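Carboxysome shell vertex protein CcmL (Nostoc sp., PDB 4N8X) probably forms the pentameric vertices of the carboxysome shell, the polyhedral compartment in which RuBisCO is sequestered. Local coordinates at residues Q2-R7 against V56-G61; R20-L25 against A44-G49; S62-L67 against D76-A81. One frame throughout, in Å; residues are numbered along the deposited sequence.

Contact 1 of 3, residues Q2-R7 against V56-G61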
loop_
_atom_site.group_PDB
_atom_site.type_symbol
_atom_site.label_atom_id
_atom_site.label_comp_id
_atom_site.label_asym_id
_atom_site.label_seq_id
_atom_site.Cartn_x
_atom_site.Cartn_y
_atom_site.Cartn_z
ATOM N N GLN A 2 -1.220 4.043 11.845
ATOM C CA GLN A 2 -2.170 3.231 12.582
ATOM C C GLN A 2 -1.791 3.211 14.041
ATOM O O GLN A 2 -0.624 3.375 14.394
ATOM C CB GLN A 2 -2.218 1.784 12.017
ATOM C CG GLN A 2 -2.888 1.655 10.606
ATOM C CD GLN A 2 -4.310 2.268 10.513
ATOM O OE1 GLN A 2 -5.322 1.614 10.838
ATOM N NE2 GLN A 2 -4.392 3.512 10.033
ATOM N N ILE A 3 -2.782 2.949 14.889
ATOM C CA ILE A 3 -2.608 2.803 16.333
ATOM C C ILE A 3 -2.463 1.315 16.621
ATOM O O ILE A 3 -3.191 0.507 16.057
ATOM C CB ILE A 3 -3.889 3.345 17.055
ATOM C CG1 ILE A 3 -4.042 4.830 16.774
ATOM C CG2 ILE A 3 -3.867 3.132 18.604
ATOM C CD1 ILE A 3 -5.437 5.320 16.994
ATOM N N ALA A 4 -1.519 0.940 17.468
ATOM C CA ALA A 4 -1.324 -0.462 17.821
ATOM C C ALA A 4 -0.830 -0.570 19.260
ATOM O O ALA A 4 -0.404 0.415 19.827
ATOM C CB ALA A 4 -0.352 -1.109 16.867
ATOM N N LYS A 5 -0.900 -1.768 19.840
ATOM C CA LYS A 5 -0.472 -2.011 21.219
ATOM C C LYS A 5 0.745 -2.928 21.198
ATOM O O LYS A 5 0.781 -3.952 20.486
ATOM C CB LYS A 5 -1.621 -2.652 22.013
ATOM C CG LYS A 5 -1.378 -2.951 23.502
ATOM C CD LYS A 5 -2.556 -3.821 24.043
ATOM C CE LYS A 5 -2.435 -4.114 25.546
ATOM N NZ LYS A 5 -3.569 -4.984 26.074
ATOM N N VAL A 6 1.759 -2.548 21.955
ATOM C CA VAL A 6 2.990 -3.330 22.048
ATOM C C VAL A 6 2.718 -4.601 22.823
ATOM O O VAL A 6 2.400 -4.579 24.010
ATOM C CB VAL A 6 4.109 -2.534 22.749
ATOM C CG1 VAL A 6 5.378 -3.396 22.883
ATOM C CG2 VAL A 6 4.441 -1.293 21.908
ATOM N N ARG A 7 2.895 -5.731 22.160
ATOM C CA ARG A 7 2.639 -7.003 22.802
ATOM C C ARG A 7 3.930 -7.756 23.143
ATOM O O ARG A 7 3.997 -8.449 24.166
ATOM C CB ARG A 7 1.690 -7.855 21.918
ATOM C CG ARG A 7 0.284 -7.299 21.776
ATOM C CD ARG A 7 -0.396 -7.079 23.151
ATOM N NE ARG A 7 -0.298 -8.240 24.050
ATOM C CZ ARG A 7 -1.065 -9.316 23.959
ATOM N NH1 ARG A 7 -0.916 -10.308 24.819
ATOM N NH2 ARG A 7 -1.982 -9.407 22.987
ATOM N N VAL A 56 0.985 2.810 20.571
ATOM C CA VAL A 56 1.964 3.521 19.786
ATOM C C VAL A 56 1.342 3.817 18.417
ATOM O O VAL A 56 0.341 3.213 18.052
ATOM C CB VAL A 56 3.221 2.648 19.591
ATOM C CG1 VAL A 56 3.905 2.404 20.939
ATOM C CG2 VAL A 56 2.840 1.300 18.953
ATOM N N LEU A 57 1.936 4.765 17.695
ATOM C CA LEU A 57 1.630 4.973 16.298
ATOM C C LEU A 57 2.678 4.254 15.447
ATOM O O LEU A 57 3.882 4.347 15.716
ATOM C CB LEU A 57 1.669 6.459 15.987
ATOM C CG LEU A 57 0.593 7.246 16.686
ATOM C CD1 LEU A 57 0.912 8.708 16.521
ATOM C CD2 LEU A 57 -0.718 6.922 15.962
ATOM N N ILE A 58 2.202 3.591 14.403
ATOM C CA ILE A 58 3.046 2.912 13.427
ATOM C C ILE A 58 2.958 3.668 12.089
ATOM O O ILE A 58 1.868 3.961 11.620
ATOM C CB ILE A 58 2.503 1.518 13.163
ATOM C CG1 ILE A 58 2.490 0.648 14.445
ATOM C CG2 ILE A 58 3.391 0.788 12.121
ATOM C CD1 ILE A 58 1.955 -0.806 14.134
ATOM N N SER A 59 4.107 3.989 11.488
ATOM C CA SER A 59 4.159 4.497 10.123
ATOM C C SER A 59 4.575 3.356 9.232
ATOM O O SER A 59 5.494 2.595 9.590
ATOM C CB SER A 59 5.169 5.644 10.045
ATOM O OG SER A 59 4.555 6.841 10.478
ATOM N N ARG A 60 3.919 3.212 8.081
ATOM C CA ARG A 60 4.219 2.066 7.187
ATOM C C ARG A 60 4.725 2.540 5.840
ATOM O O ARG A 60 4.516 3.712 5.463
ATOM C CB ARG A 60 2.986 1.105 7.050
ATOM C CG ARG A 60 3.210 -0.269 6.244
ATOM C CD ARG A 60 3.219 -1.633 7.078
ATOM N NE ARG A 60 3.730 -2.801 6.319
ATOM C CZ ARG A 60 3.761 -4.092 6.725
ATOM N NH1 ARG A 60 3.301 -4.492 7.918
ATOM N NH2 ARG A 60 4.279 -5.022 5.905
ATOM N N GLY A 61 5.415 1.661 5.110
ATOM C CA GLY A 61 5.941 2.015 3.801
ATOM C C GLY A 61 7.245 2.783 3.955
ATOM O O GLY A 61 7.880 2.696 5.007
#
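Gln2 to Ala4 and Val56 to Ile58 form an antiparallel ladder in the middle of a strongly bent sheet, where strand 2-11 lies between strands 24-30 and 55-60. The axes of the two short strand segments approach to 4.7 Å, but their directions differ by 125°, far from strictly antiparallel, which reflects strong twist and coiling. Gln2 with Ile58 and Ala4 with Val56 are hydrogen-bonded pairs. Of their four backbone bonds the straightest runs from Ile58 N to Gln2 O, 2.8 Å at 169°; Ala4 N reaches Val56 O at 3.0 Å, and Val56 N returns to Ala4 O at 2.9 Å. Between them sits the non-hydrogen-bonded pair Ile3 and Leu57, flanked by CA-H...O contacts from Leu57 CA to Gln2 O and from Ile3 CA to Val56 O. Coiled pairing of this kind is consistent with the closed beta barrel of the CcmL/EutN family. On the face of Ala4, Val56 and Ile58, apolar groups meet Leu27 and Leu29 of strand 24-30. Ile58 CG1 lies opposite the carbonyl carbon (chi1 -61°), and the extended chain beyond it sets CD1 against Ala4 CB at 3.6 Å. Val56 divides its branches: CG2 rests on Ala4 O at 3.5 Å, while CG1 touches Val6 CG2 at 3.9 Å, the two valines crossing nearly at right angles. On the other face Ile3 CG1 meets Leu57 CD2 at 4.0 Å; there Ile3 packs on Val42, and Leu57 on Leu24, of a neighbouring subunit, which helps bury this face in the pentamer; Ile83 and Ala81 of strand 77-88 pack on it as well. The Gln2 amide swings away from 56-61, and its NE2 donates to Tyr40 O of that same neighbouring subunit.

Contact 2 of 3, residues R20-L25 against A44-G49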
loop_
_atom_site.group_PDB
_atom_site.type_symbol
_atom_site.label_atom_id
_atom_site.label_comp_id
_atom_site.label_asym_id
_atom_site.label_seq_id
_atom_site.Cartn_x
_atom_site.Cartn_y
_atom_site.Cartn_z
ATOM N N ARG A 20 20.856 -5.632 11.521
ATOM C CA ARG A 20 21.613 -5.887 12.741
ATOM C C ARG A 20 21.379 -4.771 13.768
ATOM O O ARG A 20 21.521 -3.580 13.456
ATOM C CB ARG A 20 23.107 -6.022 12.454
ATOM C CG ARG A 20 23.518 -7.331 11.756
ATOM C CD ARG A 20 22.623 -8.516 12.112
ATOM N NE ARG A 20 23.198 -9.824 11.747
ATOM C CZ ARG A 20 23.137 -10.373 10.531
ATOM N NH1 ARG A 20 22.567 -9.729 9.529
ATOM N NH2 ARG A 20 23.668 -11.566 10.305
ATOM N N GLY A 21 21.032 -5.143 14.994
ATOM C CA GLY A 21 20.801 -4.121 16.004
ATOM C C GLY A 21 19.375 -3.571 16.082
ATOM O O GLY A 21 18.968 -3.013 17.110
ATOM N N VAL A 22 18.606 -3.731 15.013
ATOM C CA VAL A 22 17.249 -3.209 14.977
ATOM C C VAL A 22 16.264 -4.006 15.855
ATOM O O VAL A 22 16.006 -5.201 15.608
ATOM C CB VAL A 22 16.743 -3.227 13.538
ATOM C CG1 VAL A 22 15.317 -2.669 13.465
ATOM C CG2 VAL A 22 17.716 -2.456 12.635
ATOM N N LYS A 23 15.709 -3.354 16.869
ATOM C CA LYS A 23 14.696 -3.979 17.724
ATOM C C LYS A 23 13.416 -4.175 16.924
ATOM O O LYS A 23 12.932 -3.228 16.262
ATOM C CB LYS A 23 14.411 -3.091 18.939
ATOM C CG LYS A 23 13.239 -3.544 19.791
ATOM C CD LYS A 23 12.974 -2.518 20.848
ATOM C CE LYS A 23 14.035 -2.515 21.903
ATOM N NZ LYS A 23 13.828 -1.395 22.887
ATOM N N LEU A 24 12.853 -5.385 16.965
ATOM C CA LEU A 24 11.577 -5.660 16.281
ATOM C C LEU A 24 10.515 -5.952 17.318
ATOM O O LEU A 24 10.718 -6.802 18.198
ATOM C CB LEU A 24 11.728 -6.881 15.391
ATOM C CG LEU A 24 12.902 -6.682 14.441
ATOM C CD1 LEU A 24 13.313 -8.004 13.858
ATOM C CD2 LEU A 24 12.431 -5.732 13.340
ATOM N N LEU A 25 9.393 -5.241 17.226
ATOM C CA LEU A 25 8.285 -5.411 18.175
ATOM C C LEU A 25 7.087 -6.078 17.525
ATOM O O LEU A 25 6.776 -5.792 16.366
ATOM C CB LEU A 25 7.820 -4.050 18.679
ATOM C CG LEU A 25 8.866 -3.257 19.484
ATOM C CD1 LEU A 25 8.207 -2.021 20.109
ATOM C CD2 LEU A 25 9.488 -4.126 20.552
ATOM N N ALA A 44 9.803 -1.970 13.395
ATOM C CA ALA A 44 11.093 -1.623 13.965
ATOM C C ALA A 44 10.869 -0.555 15.031
ATOM O O ALA A 44 10.004 0.323 14.898
ATOM C CB ALA A 44 12.030 -1.099 12.868
ATOM N N ASP A 45 11.637 -0.618 16.109
ATOM C CA ASP A 45 11.540 0.441 17.110
ATOM C C ASP A 45 12.940 0.809 17.550
ATOM O O ASP A 45 13.370 0.479 18.628
ATOM C CB ASP A 45 10.702 -0.007 18.299
ATOM C CG ASP A 45 10.630 1.064 19.432
ATOM O OD1 ASP A 45 11.069 2.222 19.230
ATOM O OD2 ASP A 45 10.120 0.753 20.548
ATOM N N ASN A 46 13.674 1.483 16.697
ATOM C CA ASN A 46 15.037 1.821 17.069
ATOM C C ASN A 46 15.162 3.264 17.536
ATOM O O ASN A 46 16.235 3.704 17.908
ATOM C CB ASN A 46 16.017 1.492 15.937
ATOM C CG ASN A 46 15.634 2.135 14.611
ATOM O OD1 ASN A 46 15.370 3.340 14.533
ATOM N ND2 ASN A 46 15.593 1.325 13.560
ATOM N N SER A 47 14.040 3.983 17.573
ATOM C CA SER A 47 14.091 5.431 17.799
ATOM C C SER A 47 13.201 5.865 18.967
ATOM O O SER A 47 13.400 6.898 19.563
ATOM C CB SER A 47 13.634 6.143 16.504
ATOM O OG SER A 47 12.952 7.355 16.764
ATOM N N VAL A 48 12.177 5.092 19.269
ATOM C CA VAL A 48 11.193 5.577 20.228
ATOM C C VAL A 48 11.315 4.872 21.588
ATOM O O VAL A 48 11.331 5.493 22.630
ATOM C CB VAL A 48 9.776 5.438 19.634
ATOM C CG1 VAL A 48 8.720 5.538 20.728
ATOM C CG2 VAL A 48 9.554 6.506 18.540
ATOM N N GLY A 49 11.400 3.555 21.575
ATOM C CA GLY A 49 11.625 2.854 22.823
ATOM C C GLY A 49 10.369 2.608 23.644
ATOM O O GLY A 49 10.335 2.901 24.850
HETATM O O HOH W 1 11.068 -0.882 22.587
HETATM O O HOH W 2 14.075 1.485 21.088
#
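Ala44, at the end of strand 39-44, pairs with Leu24 in a non-hydrogen-bonded antiparallel bridge, the last rung before the chain leaves the barrel sheet and folds into an Asx motif led by Asp45. Ala44 CB lies 3.7 Å from Val22 CG1; the valine is turned with that methyl opposite its backbone N (chi1 -180°). Ala44 CA also approaches Lys23 O in a CA-H...O contact. The same carbonyl takes the one direct hydrogen bond across the contact, from Asp45 N at 2.9 Å, the donor tilted 27° from the carbonyl plane. The buried Asp45 side chain meets 20-25 through CB and OD2, which lie beside Leu25 CD1, OD2 at 3.4 Å, putting a carboxylate oxygen against a methyl group. OD2 also accepts from Ala50 N and from a water, 2.8 Å away, which in turn accepts from Lys23 NZ. The two charged groups are linked through water, NZ and OD2 being 4.9 Å apart; the lysine's aliphatic chain bends at chi3 as it runs past Asp45 O. Were Asp45 an alanine, the amides of Val48, Gly49 and Ala50 would probably lose their carboxylate acceptor, leaving the turn free to shift and Lys23 without its water-relayed counter-charge. Asn46 adds ND2 at 4.0 Å from Val22 CG1, though its amide is committed to Asn70 OD1. Further on, Val48 N meets Asp45 OD1 nearly end-on at 3.1 Å. Gly49, whose backbone angles leave no room for a side chain beside the carbonyl before it, donates N to the syn lone pair of that OD1 at 2.7 Å, almost perfectly straight at 177°.

Contact 3 of 3, residues S62-L67 against D76-A81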
loop_
_atom_site.group_PDB
_atom_site.type_symbol
_atom_site.label_atom_id
_atom_site.label_comp_id
_atom_site.label_asym_id
_atom_site.label_seq_id
_atom_site.Cartn_x
_atom_site.Cartn_y
_atom_site.Cartn_z
ATOM N N SER A 62 7.618 3.563 2.944
ATOM C CA SER A 62 8.885 4.336 2.954
ATOM C C SER A 62 8.974 5.319 4.127
ATOM O O SER A 62 10.072 5.690 4.531
ATOM C CB SER A 62 9.150 5.056 1.608
ATOM O OG SER A 62 8.098 5.973 1.278
ATOM N N ALA A 63 7.833 5.721 4.692
ATOM C CA ALA A 63 7.841 6.538 5.912
ATOM C C ALA A 63 8.740 5.895 6.988
ATOM O O ALA A 63 9.383 6.580 7.757
ATOM C CB ALA A 63 6.414 6.686 6.471
ATOM N N ALA A 64 8.753 4.570 7.056
ATOM C CA ALA A 64 9.457 3.916 8.155
ATOM C C ALA A 64 10.936 4.081 7.972
ATOM O O ALA A 64 11.709 3.870 8.908
ATOM C CB ALA A 64 9.069 2.435 8.256
ATOM N N ARG A 65 11.350 4.463 6.762
ATOM C CA ARG A 65 12.782 4.579 6.485
ATOM C C ARG A 65 13.275 6.001 6.735
ATOM O O ARG A 65 14.465 6.280 6.599
ATOM C CB ARG A 65 13.153 4.080 5.052
ATOM C CG ARG A 65 12.701 2.607 4.739
ATOM C CD ARG A 65 13.355 1.964 3.507
ATOM N NE ARG A 65 12.783 2.419 2.219
ATOM C CZ ARG A 65 13.357 3.324 1.430
ATOM N NH1 ARG A 65 12.784 3.687 0.292
ATOM N NH2 ARG A 65 14.503 3.876 1.785
ATOM N N GLN A 66 12.381 6.906 7.121
ATOM C CA GLN A 66 12.852 8.278 7.418
ATOM C C GLN A 66 13.472 8.396 8.811
ATOM O O GLN A 66 14.134 9.375 9.102
ATOM C CB GLN A 66 11.757 9.338 7.235
ATOM C CG GLN A 66 10.931 9.186 5.978
ATOM C CD GLN A 66 11.776 9.246 4.741
ATOM O OE1 GLN A 66 12.501 10.226 4.517
ATOM N NE2 GLN A 66 11.720 8.179 3.929
ATOM N N LEU A 67 13.247 7.420 9.673
ATOM C CA LEU A 67 13.898 7.427 10.986
ATOM C C LEU A 67 15.386 7.300 10.733
ATOM O O LEU A 67 15.784 6.648 9.764
ATOM C CB LEU A 67 13.427 6.247 11.849
ATOM C CG LEU A 67 11.934 6.058 12.137
ATOM C CD1 LEU A 67 11.734 5.003 13.221
ATOM C CD2 LEU A 67 11.328 7.367 12.561
ATOM N N ASP A 76 9.374 -1.683 6.684
ATOM C CA ASP A 76 8.222 -1.057 6.068
ATOM C C ASP A 76 7.227 -0.706 7.137
ATOM O O ASP A 76 6.086 -0.379 6.820
ATOM C CB ASP A 76 7.582 -2.002 5.040
ATOM C CG ASP A 76 7.215 -3.362 5.640
ATOM O OD1 ASP A 76 7.372 -3.529 6.874
ATOM O OD2 ASP A 76 6.763 -4.252 4.870
ATOM N N ALA A 77 7.656 -0.806 8.406
ATOM C CA ALA A 77 6.822 -0.452 9.571
ATOM C C ALA A 77 7.720 -0.094 10.730
ATOM O O ALA A 77 8.694 -0.817 11.008
ATOM C CB ALA A 77 5.828 -1.609 9.975
ATOM N N ALA A 78 7.459 1.081 11.309
ATOM C CA ALA A 78 8.259 1.630 12.394
ATOM C C ALA A 78 7.358 2.260 13.469
ATOM O O ALA A 78 6.331 2.886 13.156
ATOM C CB ALA A 78 9.318 2.666 11.841
ATOM N N VAL A 79 7.769 2.112 14.724
ATOM C CA VAL A 79 7.148 2.833 15.818
ATOM C C VAL A 79 7.613 4.287 15.791
ATOM O O VAL A 79 8.796 4.556 15.725
ATOM C CB VAL A 79 7.450 2.139 17.158
ATOM C CG1 VAL A 79 7.003 3.001 18.339
ATOM C CG2 VAL A 79 6.774 0.765 17.187
ATOM N N VAL A 80 6.675 5.247 15.744
ATOM C CA VAL A 80 7.107 6.626 15.639
ATOM C C VAL A 80 6.727 7.451 16.853
ATOM O O VAL A 80 7.270 8.535 17.076
ATOM C CB VAL A 80 6.646 7.320 14.303
ATOM C CG1 VAL A 80 7.145 6.548 13.094
ATOM C CG2 VAL A 80 5.099 7.479 14.213
ATOM N N ALA A 81 5.793 6.946 17.645
ATOM C CA ALA A 81 5.334 7.715 18.799
ATOM C C ALA A 81 4.675 6.789 19.811
ATOM O O ALA A 81 4.094 5.778 19.428
ATOM C CB ALA A 81 4.339 8.795 18.338
#
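Ala64 and Ala78 bring their CA atoms within 5.0 Å where the short helical turn begun by Ser62 to Ala64 lies against the start of strand 77-88, with no hydrogen bond across. Small side chains permit this closeness: Ala64 CB sits 3.6 Å from Ala78 CB and 3.5 Å from Ala77 N. That amide is buried without a hydrogen-bond partner. Ala78 CB is touched a second time by Leu67 CD1, also at 3.6 Å, so one methyl is held between the turn and the leucine that follows it. Leu67 CG stands opposite its carbonyl carbon (chi1 -56°), which aims CD1 at Ala78 and past Val79 O, while CD2 loosely meets Val80 CG1 at 4.3 Å. The turn is tied from within. Ser62 O accepts Arg65 N at 2.8 Å and Gln66 NE2 at 3.0 Å from opposite faces of its carbonyl plane, the hydrogen bond from Gln66 NE2 nearly straight at 173°. Asp76, turned away from the turn, binds Arg60 in its own chain and Arg60 N of a neighbouring subunit. Ser62 packs on Ser62 of both adjoining subunits, consistent with a place close to the fivefold axis: a helical turn in the connection between consecutive antiparallel strands of the CcmL/EutN barrel, probably near the axis on which the pentamer closes.

All three contacts are largely buried, but contact 1 lies nearest the chain's centre, while the centres of contacts 2 and 3 lie about 10 and 9 Å from it. Contact 1 is regular sheet, held by backbone bonds with apolar groups on both faces. Contact 2 frays from sheet into loop and adds a buried carboxylate and waters to one backbone bond and a little apolar packing, with an exposed lysine. Contact 3 has apolar packing alone. Contacts 1 and 2 share a sheet in which strands 2-11 and 24-30 are neighbours, Ala44 of contact 2 bonds to the backbone of Ala77 and Val79 in contact 3, and strands 55-60 and 77-88 join contacts 1 and 3, reinforced by the Arg60-Asp76 salt bridge. Each also touches neighbouring subunits.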